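Local coordinates for protein 2,3-dihydroxy-2,3-dihydrophenylpropionate dehydrogenase (Pseudomonas sp. MC1, PDB 5XTF) that catalyses the NAD(+)-dependent oxidation of cis-naphthalene dihydrodiol to 1,2-dihydroxynaphthalene, as a tetrameric member of the short-chain dehydrogenase/reductase family, at residues I92-N104 / A143-T157. Residues are numbered along the deposited sequence; the frame is centred on the assembly and turned at random.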
loop_
_atom_site.group_PDB
_atom_site.type_symbol
_atom_site.label_atom_id
_atom_site.label_comp_id
_atom_site.label_asym_id
_atom_site.label_seq_id
_atom_site.Cartn_x
_atom_site.Cartn_y
_atom_site.Cartn_z
ATOM N N ILE B 92 -32.186 16.973 9.542
ATOM C CA ILE B 92 -32.692 16.654 10.872
ATOM C C ILE B 92 -34.133 17.130 11.021
ATOM O O ILE B 92 -35.001 16.393 11.504
ATOM C CB ILE B 92 -31.779 17.278 11.941
ATOM C CG1 ILE B 92 -30.337 16.814 11.722
ATOM C CG2 ILE B 92 -32.269 16.928 13.336
ATOM C CD1 ILE B 92 -30.183 15.284 11.602
ATOM N N ASP B 93 -34.404 18.369 10.596
ATOM C CA ASP B 93 -35.747 18.931 10.711
ATOM C C ASP B 93 -36.743 18.154 9.871
ATOM O O ASP B 93 -37.871 17.908 10.304
ATOM C CB ASP B 93 -35.732 20.397 10.300
ATOM C CG ASP B 93 -34.955 21.257 11.276
ATOM O OD1 ASP B 93 -34.767 20.815 12.438
ATOM O OD2 ASP B 93 -34.547 22.376 10.892
ATOM N N ARG B 94 -36.336 17.736 8.683
ATOM C CA ARG B 94 -37.229 16.970 7.834
ATOM C C ARG B 94 -37.312 15.511 8.266
ATOM O O ARG B 94 -38.390 14.907 8.208
ATOM C CB ARG B 94 -36.771 17.076 6.384
ATOM C CG ARG B 94 -37.551 16.200 5.446
ATOM C CD ARG B 94 -38.891 16.810 5.166
ATOM N NE ARG B 94 -39.698 15.934 4.332
ATOM C CZ ARG B 94 -39.604 15.885 3.009
ATOM N NH1 ARG B 94 -38.725 16.661 2.377
ATOM N NH2 ARG B 94 -40.388 15.059 2.322
ATOM N N PHE B 95 -36.199 14.913 8.701
ATOM C CA PHE B 95 -36.190 13.481 8.972
ATOM C C PHE B 95 -35.848 13.101 10.407
ATOM O O PHE B 95 -35.972 11.922 10.756
ATOM C CB PHE B 95 -35.217 12.762 8.021
ATOM C CG PHE B 95 -35.590 12.883 6.562
ATOM C CD1 PHE B 95 -36.821 12.420 6.103
ATOM C CD2 PHE B 95 -34.704 13.444 5.650
ATOM C CE1 PHE B 95 -37.168 12.533 4.756
ATOM C CE2 PHE B 95 -35.034 13.553 4.310
ATOM C CZ PHE B 95 -36.268 13.105 3.856
ATOM N N GLY B 96 -35.417 14.033 11.248
ATOM C CA GLY B 96 -35.245 13.723 12.660
ATOM C C GLY B 96 -33.862 13.332 13.119
ATOM O O GLY B 96 -33.428 13.746 14.196
ATOM N N HIS B 97 -33.156 12.544 12.317
ATOM C CA HIS B 97 -31.809 12.091 12.652
ATOM C C HIS B 97 -31.036 11.912 11.347
ATOM O O HIS B 97 -31.578 12.080 10.252
ATOM C CB HIS B 97 -31.853 10.786 13.464
ATOM C CG HIS B 97 -32.406 9.631 12.691
ATOM N ND1 HIS B 97 -33.756 9.370 12.607
ATOM C CD2 HIS B 97 -31.794 8.700 11.917
ATOM C CE1 HIS B 97 -33.951 8.316 11.833
ATOM N NE2 HIS B 97 -32.779 7.892 11.398
ATOM N N LEU B 98 -29.753 11.581 11.464
ATOM C CA LEU B 98 -28.912 11.332 10.299
ATOM C C LEU B 98 -28.098 10.078 10.576
ATOM O O LEU B 98 -27.404 10.011 11.594
ATOM C CB LEU B 98 -27.995 12.525 10.003
ATOM C CG LEU B 98 -26.978 12.343 8.863
ATOM C CD1 LEU B 98 -27.665 12.248 7.493
ATOM C CD2 LEU B 98 -25.993 13.466 8.858
ATOM N N ASP B 99 -28.183 9.087 9.685
ATOM C CA ASP B 99 -27.419 7.855 9.874
ATOM C C ASP B 99 -26.121 7.798 9.076
ATOM O O ASP B 99 -25.159 7.186 9.540
ATOM C CB ASP B 99 -28.265 6.627 9.518
ATOM C CG ASP B 99 -29.490 6.495 10.399
ATOM O OD1 ASP B 99 -29.344 6.008 11.544
ATOM O OD2 ASP B 99 -30.600 6.882 9.949
ATOM N N CYS B 100 -26.063 8.390 7.889
ATOM C CA CYS B 100 -24.891 8.257 7.040
ATOM C C CYS B 100 -24.663 9.563 6.303
ATOM O O CYS B 100 -25.617 10.188 5.837
ATOM C CB CYS B 100 -25.056 7.106 6.036
ATOM S SG CYS B 100 -23.571 6.773 5.008
ATOM N N PHE B 101 -23.412 9.991 6.233
ATOM C CA PHE B 101 -23.026 11.148 5.436
ATOM C C PHE B 101 -22.070 10.686 4.345
ATOM O O PHE B 101 -21.042 10.060 4.641
ATOM C CB PHE B 101 -22.366 12.240 6.284
ATOM C CG PHE B 101 -21.885 13.416 5.469
ATOM C CD1 PHE B 101 -22.795 14.305 4.920
ATOM C CD2 PHE B 101 -20.540 13.625 5.237
ATOM C CE1 PHE B 101 -22.377 15.383 4.161
ATOM C CE2 PHE B 101 -20.117 14.712 4.475
ATOM C CZ PHE B 101 -21.040 15.583 3.940
ATOM N N ILE B 102 -22.411 10.988 3.093
ATOM C CA ILE B 102 -21.615 10.619 1.932
ATOM C C ILE B 102 -21.052 11.899 1.347
ATOM O O ILE B 102 -21.795 12.712 0.779
ATOM C CB ILE B 102 -22.428 9.859 0.879
ATOM C CG1 ILE B 102 -23.015 8.578 1.471
ATOM C CG2 ILE B 102 -21.566 9.566 -0.336
ATOM C CD1 ILE B 102 -23.738 7.726 0.454
ATOM N N ALA B 103 -19.745 12.086 1.495
ATOM C CA ALA B 103 -19.056 13.236 0.933
ATOM C C ALA B 103 -18.529 12.810 -0.426
ATOM O O ALA B 103 -17.645 11.951 -0.511
ATOM C CB ALA B 103 -17.934 13.692 1.858
ATOM N N ASN B 104 -19.065 13.409 -1.487
ATOM C CA ASN B 104 -18.840 12.907 -2.836
ATOM C C ASN B 104 -18.585 13.991 -3.865
ATOM O O ASN B 104 -18.047 13.678 -4.933
ATOM C CB ASN B 104 -20.040 12.050 -3.287
ATOM C CG ASN B 104 -20.059 11.785 -4.777
ATOM O OD1 ASN B 104 -19.193 11.079 -5.313
ATOM N ND2 ASN B 104 -21.049 12.347 -5.463
ATOM N N ALA B 143 -21.604 17.196 10.115
ATOM C CA ALA B 143 -22.455 16.033 10.328
ATOM C C ALA B 143 -22.178 15.321 11.644
ATOM O O ALA B 143 -23.060 14.607 12.135
ATOM C CB ALA B 143 -22.316 15.043 9.170
ATOM N N LEU B 144 -21.003 15.541 12.248
ATOM C CA LEU B 144 -20.503 14.769 13.381
ATOM C C LEU B 144 -21.500 14.698 14.540
ATOM O O LEU B 144 -21.898 13.587 14.917
ATOM C CB LEU B 144 -19.167 15.339 13.865
ATOM C CG LEU B 144 -18.293 14.370 14.663
ATOM C CD1 LEU B 144 -17.938 13.163 13.840
ATOM C CD2 LEU B 144 -17.030 15.040 15.108
ATOM N N PRO B 145 -21.953 15.823 15.117
ATOM C CA PRO B 145 -22.843 15.705 16.282
ATOM C C PRO B 145 -24.048 14.809 16.021
ATOM O O PRO B 145 -24.431 14.034 16.909
ATOM C CB PRO B 145 -23.235 17.157 16.567
ATOM C CG PRO B 145 -22.148 17.986 15.941
ATOM C CD PRO B 145 -21.777 17.234 14.714
ATOM N N GLU B 146 -24.597 14.822 14.802
ATOM C CA GLU B 146 -25.741 13.969 14.492
ATOM C C GLU B 146 -25.341 12.517 14.239
ATOM O O GLU B 146 -26.095 11.603 14.593
ATOM C CB GLU B 146 -26.492 14.537 13.288
ATOM C CG GLU B 146 -27.252 15.829 13.626
ATOM C CD GLU B 146 -28.341 15.603 14.696
ATOM O OE1 GLU B 146 -29.045 14.562 14.633
ATOM O OE2 GLU B 146 -28.480 16.446 15.616
ATOM N N LEU B 147 -24.171 12.282 13.638
ATOM C CA LEU B 147 -23.673 10.916 13.483
ATOM C C LEU B 147 -23.362 10.263 14.827
ATOM O O LEU B 147 -23.529 9.044 14.970
ATOM C CB LEU B 147 -22.434 10.915 12.587
ATOM C CG LEU B 147 -22.679 11.363 11.143
ATOM C CD1 LEU B 147 -21.385 11.484 10.393
ATOM C CD2 LEU B 147 -23.580 10.357 10.450
ATOM N N LYS B 148 -22.909 11.044 15.814
ATOM C CA LYS B 148 -22.638 10.496 17.141
ATOM C C LYS B 148 -23.908 10.041 17.853
ATOM O O LYS B 148 -23.869 9.081 18.638
ATOM C CB LYS B 148 -21.908 11.529 17.997
ATOM C CG LYS B 148 -20.491 11.850 17.541
ATOM C CD LYS B 148 -19.695 12.483 18.684
ATOM C CE LYS B 148 -18.315 12.942 18.222
ATOM N NZ LYS B 148 -17.659 13.807 19.248
ATOM N N LYS B 149 -25.024 10.741 17.621
ATOM C CA LYS B 149 -26.290 10.372 18.242
ATOM C C LYS B 149 -26.828 9.077 17.669
ATOM O O LYS B 149 -27.525 8.333 18.364
ATOM C CB LYS B 149 -27.315 11.479 18.044
ATOM C CG LYS B 149 -26.998 12.782 18.770
ATOM C CD LYS B 149 -28.184 13.715 18.564
ATOM C CE LYS B 149 -27.860 15.164 18.794
ATOM N NZ LYS B 149 -29.124 15.951 18.774
ATOM N N THR B 150 -26.514 8.780 16.417
ATOM C CA THR B 150 -26.959 7.536 15.812
ATOM C C THR B 150 -25.836 6.516 15.692
ATOM O O THR B 150 -26.080 5.406 15.200
ATOM C CB THR B 150 -27.549 7.815 14.431
ATOM O OG1 THR B 150 -26.529 8.405 13.609
ATOM C CG2 THR B 150 -28.735 8.798 14.540
ATOM N N ASN B 151 -24.622 6.870 16.132
ATOM C CA ASN B 151 -23.411 6.093 15.897
ATOM C C ASN B 151 -23.365 5.639 14.442
ATOM O O ASN B 151 -23.344 4.447 14.116
ATOM C CB ASN B 151 -23.315 4.919 16.875
ATOM C CG ASN B 151 -23.098 5.374 18.313
ATOM O OD1 ASN B 151 -23.105 6.581 18.637
ATOM N ND2 ASN B 151 -22.921 4.401 19.193
ATOM N N GLY B 152 -23.376 6.628 13.564
ATOM C CA GLY B 152 -23.557 6.397 12.152
ATOM C C GLY B 152 -22.251 6.214 11.429
ATOM O O GLY B 152 -21.221 5.891 12.026
ATOM N N SER B 153 -22.285 6.428 10.115
ATOM C CA SER B 153 -21.061 6.266 9.346
ATOM C C SER B 153 -20.845 7.430 8.383
ATOM O O SER B 153 -21.722 8.271 8.157
ATOM C CB SER B 153 -21.057 4.925 8.588
ATOM O OG SER B 153 -22.004 4.911 7.543
ATOM N N VAL B 154 -19.629 7.468 7.830
ATOM C CA VAL B 154 -19.238 8.368 6.756
ATOM C C VAL B 154 -18.729 7.531 5.594
ATOM O O VAL B 154 -18.024 6.538 5.802
ATOM C CB VAL B 154 -18.154 9.359 7.220
ATOM C CG1 VAL B 154 -17.735 10.245 6.081
ATOM C CG2 VAL B 154 -18.668 10.176 8.360
ATOM N N VAL B 155 -19.082 7.923 4.373
ATOM C CA VAL B 155 -18.476 7.365 3.168
ATOM C C VAL B 155 -17.990 8.526 2.332
ATOM O O VAL B 155 -18.766 9.441 2.035
ATOM C CB VAL B 155 -19.439 6.497 2.344
ATOM C CG1 VAL B 155 -18.661 5.770 1.252
ATOM C CG2 VAL B 155 -20.178 5.518 3.234
ATOM N N MET B 156 -16.709 8.505 1.971
ATOM C CA MET B 156 -16.130 9.487 1.080
ATOM C C MET B 156 -15.889 8.866 -0.285
ATOM O O MET B 156 -15.580 7.675 -0.407
ATOM C CB MET B 156 -14.811 10.032 1.629
ATOM C CG MET B 156 -14.961 10.936 2.843
ATOM S SD MET B 156 -13.374 11.299 3.628
ATOM C CE MET B 156 -13.282 10.031 4.880
ATOM N N THR B 157 -16.039 9.676 -1.313
ATOM C CA THR B 157 -15.621 9.283 -2.647
ATOM C C THR B 157 -14.135 9.617 -2.794
ATOM O O THR B 157 -13.737 10.791 -2.739
ATOM C CB THR B 157 -16.470 9.989 -3.708
ATOM O OG1 THR B 157 -17.835 9.547 -3.618
ATOM C CG2 THR B 157 -15.936 9.717 -5.100
HETATM O O HOH W 1 -28.786 11.937 14.109
#
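The F101 ring meets V154 at its edge, where CG1 of the valine lies near the ring plane, while A143 CB comes in obliquely, 4.1 Å from F101 CG. F101 points to the face of the sheet against which helix 118-150 packs, and CG anti to the backbone N (chi1 177°) swings the ring within that layer; L147 and L98 join it there. At the imidazole of H97 the methyl CG2 of T150 also comes in obliquely, and the carboxylate of D99 lies at the ring edge, in plane; NE2 of H97 hydrogen-bonds to the backbone O of Q23, and D99 forms a salt bridge with R256.

Strands 100-103 and 153-157 run parallel, 13° apart, as central neighbours in the Rossmann-type sheet. Their backbone bonds alternate, starting with S153 N to D99 O and ending with T157 N to A103 O (2.9 Å). On the other face from F101, SG of C100 touches V155 CG2. Just before the N-terminal ends of the strands, T150 OG1 donates to L98 O (2.7 Å), while one water accepts from L98 N (2.8 Å) and lies in hydrogen-bonding reach of E146 O and OE1. E146 bends at chi2, laying its CG and carboxylate against I92 CD1, and K149 pairs weakly with the same carboxylate.

At the C-terminal ends, T157 OG1 donates to N104 OD1 (2.7 Å), approaching 16° from the amide plane, and is also bonded to Y250. An alanine in place of N104 would probably leave the T157 hydroxyl without this acceptor and open a gap where the amide sits. N104 is an NAD(+)-binding residue, although no cofactor is bound to this chain, and T157 neighbours K176 of the same site; this buried polar link probably helps to orient the amide at the C-terminal end of the sheet, where the cofactor binds.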